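Local coordinates for hydrophilic protein, virA protein (PDB 3BO6), which is a phosphothreonine lyase of the SpvC family, which probably removes phosphate from phosphothreonine by elimination, as its relatives do in host kinases, at residues Gln53-Glu58 and Met66-Glu71. Numbering follows the deposited sequence.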
loop_
_atom_site.group_PDB
_atom_site.type_symbol
_atom_site.label_atom_id
_atom_site.label_comp_id
_atom_site.label_asym_id
_atom_site.label_seq_id
_atom_site.Cartn_x
_atom_site.Cartn_y
_atom_site.Cartn_z
ATOM N N GLN A 53 16.671 -4.148 7.151
ATOM C CA GLN A 53 15.891 -3.325 8.075
ATOM C C GLN A 53 14.773 -4.095 8.768
ATOM O O GLN A 53 13.706 -3.543 9.047
ATOM C CB GLN A 53 15.319 -2.107 7.344
ATOM C CG GLN A 53 16.399 -1.201 6.746
ATOM C CD GLN A 53 17.100 -0.365 7.799
ATOM O OE1 GLN A 53 16.666 -0.311 8.950
ATOM N NE2 GLN A 53 18.183 0.296 7.411
ATOM N N GLY A 54 15.005 -5.375 9.028
ATOM C CA GLY A 54 13.992 -6.186 9.690
ATOM C C GLY A 54 12.883 -6.709 8.790
ATOM O O GLY A 54 11.950 -7.359 9.273
ATOM N N PHE A 55 12.988 -6.444 7.486
ATOM C CA PHE A 55 12.062 -6.994 6.500
ATOM C C PHE A 55 12.702 -8.229 5.847
ATOM O O PHE A 55 13.849 -8.175 5.395
ATOM C CB PHE A 55 11.740 -5.945 5.414
ATOM C CG PHE A 55 10.766 -4.877 5.843
ATOM C CD1 PHE A 55 11.175 -3.798 6.622
ATOM C CD2 PHE A 55 9.434 -4.938 5.451
ATOM C CE1 PHE A 55 10.258 -2.816 7.005
ATOM C CE2 PHE A 55 8.534 -3.966 5.820
ATOM C CZ PHE A 55 8.931 -2.909 6.601
ATOM N N GLN A 56 11.977 -9.343 5.834
ATOM C CA GLN A 56 12.365 -10.519 5.064
ATOM C C GLN A 56 12.086 -10.254 3.594
ATOM O O GLN A 56 11.000 -9.784 3.243
ATOM C CB GLN A 56 11.552 -11.726 5.529
ATOM C CG GLN A 56 11.732 -12.059 7.009
ATOM C CD GLN A 56 10.986 -13.311 7.444
ATOM O OE1 GLN A 56 11.110 -13.757 8.581
ATOM N NE2 GLN A 56 10.213 -13.883 6.536
ATOM N N LEU A 57 13.058 -10.555 2.731
ATOM C CA LEU A 57 12.920 -10.321 1.301
ATOM C C LEU A 57 12.897 -11.637 0.533
ATOM O O LEU A 57 13.647 -12.562 0.859
ATOM C CB LEU A 57 14.077 -9.474 0.779
ATOM C CG LEU A 57 14.469 -8.239 1.593
ATOM C CD1 LEU A 57 15.673 -7.551 0.946
ATOM C CD2 LEU A 57 13.286 -7.278 1.668
ATOM N N GLU A 58 12.078 -11.702 -0.512
ATOM C CA GLU A 58 11.968 -12.915 -1.325
ATOM C C GLU A 58 11.801 -12.566 -2.786
ATOM O O GLU A 58 11.011 -11.691 -3.136
ATOM C CB GLU A 58 10.770 -13.748 -0.868
ATOM C CG GLU A 58 10.785 -14.106 0.604
ATOM C CD GLU A 58 9.405 -14.448 1.125
ATOM O OE1 GLU A 58 9.314 -15.180 2.132
ATOM O OE2 GLU A 58 8.411 -13.987 0.524
ATOM N N MET A 66 8.675 -9.196 -6.270
ATOM C CA MET A 66 9.630 -9.305 -5.177
ATOM C C MET A 66 8.916 -8.830 -3.921
ATOM O O MET A 66 8.186 -7.830 -3.957
ATOM C CB MET A 66 10.891 -8.484 -5.444
ATOM C CG MET A 66 11.556 -8.868 -6.750
ATOM S SD MET A 66 11.464 -7.535 -7.937
ATOM C CE MET A 66 12.336 -6.318 -6.985
ATOM N N HIS A 67 9.093 -9.552 -2.822
ATOM C CA HIS A 67 8.264 -9.366 -1.633
ATOM C C HIS A 67 9.093 -8.917 -0.439
ATOM O O HIS A 67 10.220 -9.361 -0.251
ATOM C CB HIS A 67 7.597 -10.689 -1.259
ATOM C CG HIS A 67 6.878 -11.354 -2.391
ATOM N ND1 HIS A 67 5.520 -11.232 -2.574
ATOM C CD2 HIS A 67 7.326 -12.144 -3.396
ATOM C CE1 HIS A 67 5.156 -11.920 -3.642
ATOM N NE2 HIS A 67 6.232 -12.483 -4.158
ATOM N N ALA A 68 8.483 -8.102 0.415
ATOM C CA ALA A 68 9.078 -7.691 1.666
ATOM C C ALA A 68 8.025 -7.817 2.753
ATOM O O ALA A 68 6.893 -7.348 2.581
ATOM C CB ALA A 68 9.546 -6.240 1.567
ATOM N N HIS A 69 8.394 -8.401 3.888
ATOM C CA HIS A 69 7.490 -8.426 5.031
ATOM C C HIS A 69 8.275 -8.432 6.324
ATOM O O HIS A 69 9.286 -9.100 6.428
ATOM C CB HIS A 69 6.503 -9.583 4.979
ATOM C CG HIS A 69 7.125 -10.917 5.203
ATOM N ND1 HIS A 69 7.612 -11.689 4.173
ATOM C CD2 HIS A 69 7.330 -11.625 6.339
ATOM C CE1 HIS A 69 8.098 -12.816 4.663
ATOM N NE2 HIS A 69 7.936 -12.802 5.975
ATOM N N ARG A 70 7.802 -7.697 7.321
ATOM C CA ARG A 70 8.492 -7.656 8.603
ATOM C C ARG A 70 8.529 -9.019 9.268
ATOM O O ARG A 70 7.516 -9.716 9.347
ATOM C CB ARG A 70 7.792 -6.687 9.550
ATOM C CG ARG A 70 8.037 -5.232 9.232
ATOM C CD ARG A 70 7.470 -4.343 10.317
ATOM N NE ARG A 70 7.962 -2.972 10.227
ATOM C CZ ARG A 70 7.183 -1.904 10.067
ATOM N NH1 ARG A 70 5.872 -2.045 9.948
ATOM N NH2 ARG A 70 7.726 -0.692 10.011
ATOM N N GLU A 71 9.709 -9.394 9.754
ATOM C CA GLU A 71 9.859 -10.591 10.545
ATOM C C GLU A 71 8.999 -10.470 11.795
ATOM O O GLU A 71 8.385 -11.443 12.230
ATOM C CB GLU A 71 11.333 -10.768 10.898
ATOM C CG GLU A 71 11.645 -11.987 11.717
ATOM C CD GLU A 71 13.133 -12.116 11.946
ATOM O OE1 GLU A 71 13.903 -12.024 10.967
ATOM O OE2 GLU A 71 13.532 -12.294 13.097
HETATM O O HOH W 1 9.102 -11.560 2.017
#
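His69 places its CG between its own backbone N and carbonyl carbon (chi1 70°), which leans the imidazole across the strand gap onto Gln56. Gln56 CB thus lies over one face of the ring, 4.0 Å from the centroid, a CH-pi contact, while Glu58 OE1 approaches the same ring at its edge, in plane. A water spans the two strands beside this ring, donating to Gln56 O at 2.9 Å and lying 2.6 Å from His69 ND1. Gln56 O is therefore gripped twice, since His69 N also bonds to it at 3.0 Å.

The other face of the hairpin is built differently, an example of how two faces of one antiparallel pair can carry different chemistry: polar Gln56, Glu58, His67 and His69 against buried Phe55, Leu57, Ala68 and Arg70. Phe55 and Arg70, a non-hydrogen-bonded pair, run side by side, and the methylene Arg70 CG sits 3.8 Å from the centroid of the Phe55 ring, over its face. Phe55 CZ in turn lies over one face of the guanidinium, the planes 37° apart, while Arg70 NH1 makes a salt bridge with Asp112. Ala68 CB lies between Leu57 and the Phe55 ring, 3.9 Å from Leu57 CD2 and touching Phe55 CD2. Four backbone hydrogen bonds, in the pairs Gln56/His69 and Glu58/His67, join the strands; Glu71 N to Gly54 O adds a fifth just beyond their ends.

In the antiparallel sheet, this beta hairpin fits between strand 49-52, which bonds to Leu57, and strand 113-117, which pairs with Met66 and Ala68; helix 40-44 packs on Leu57 and Ala68 through Met43.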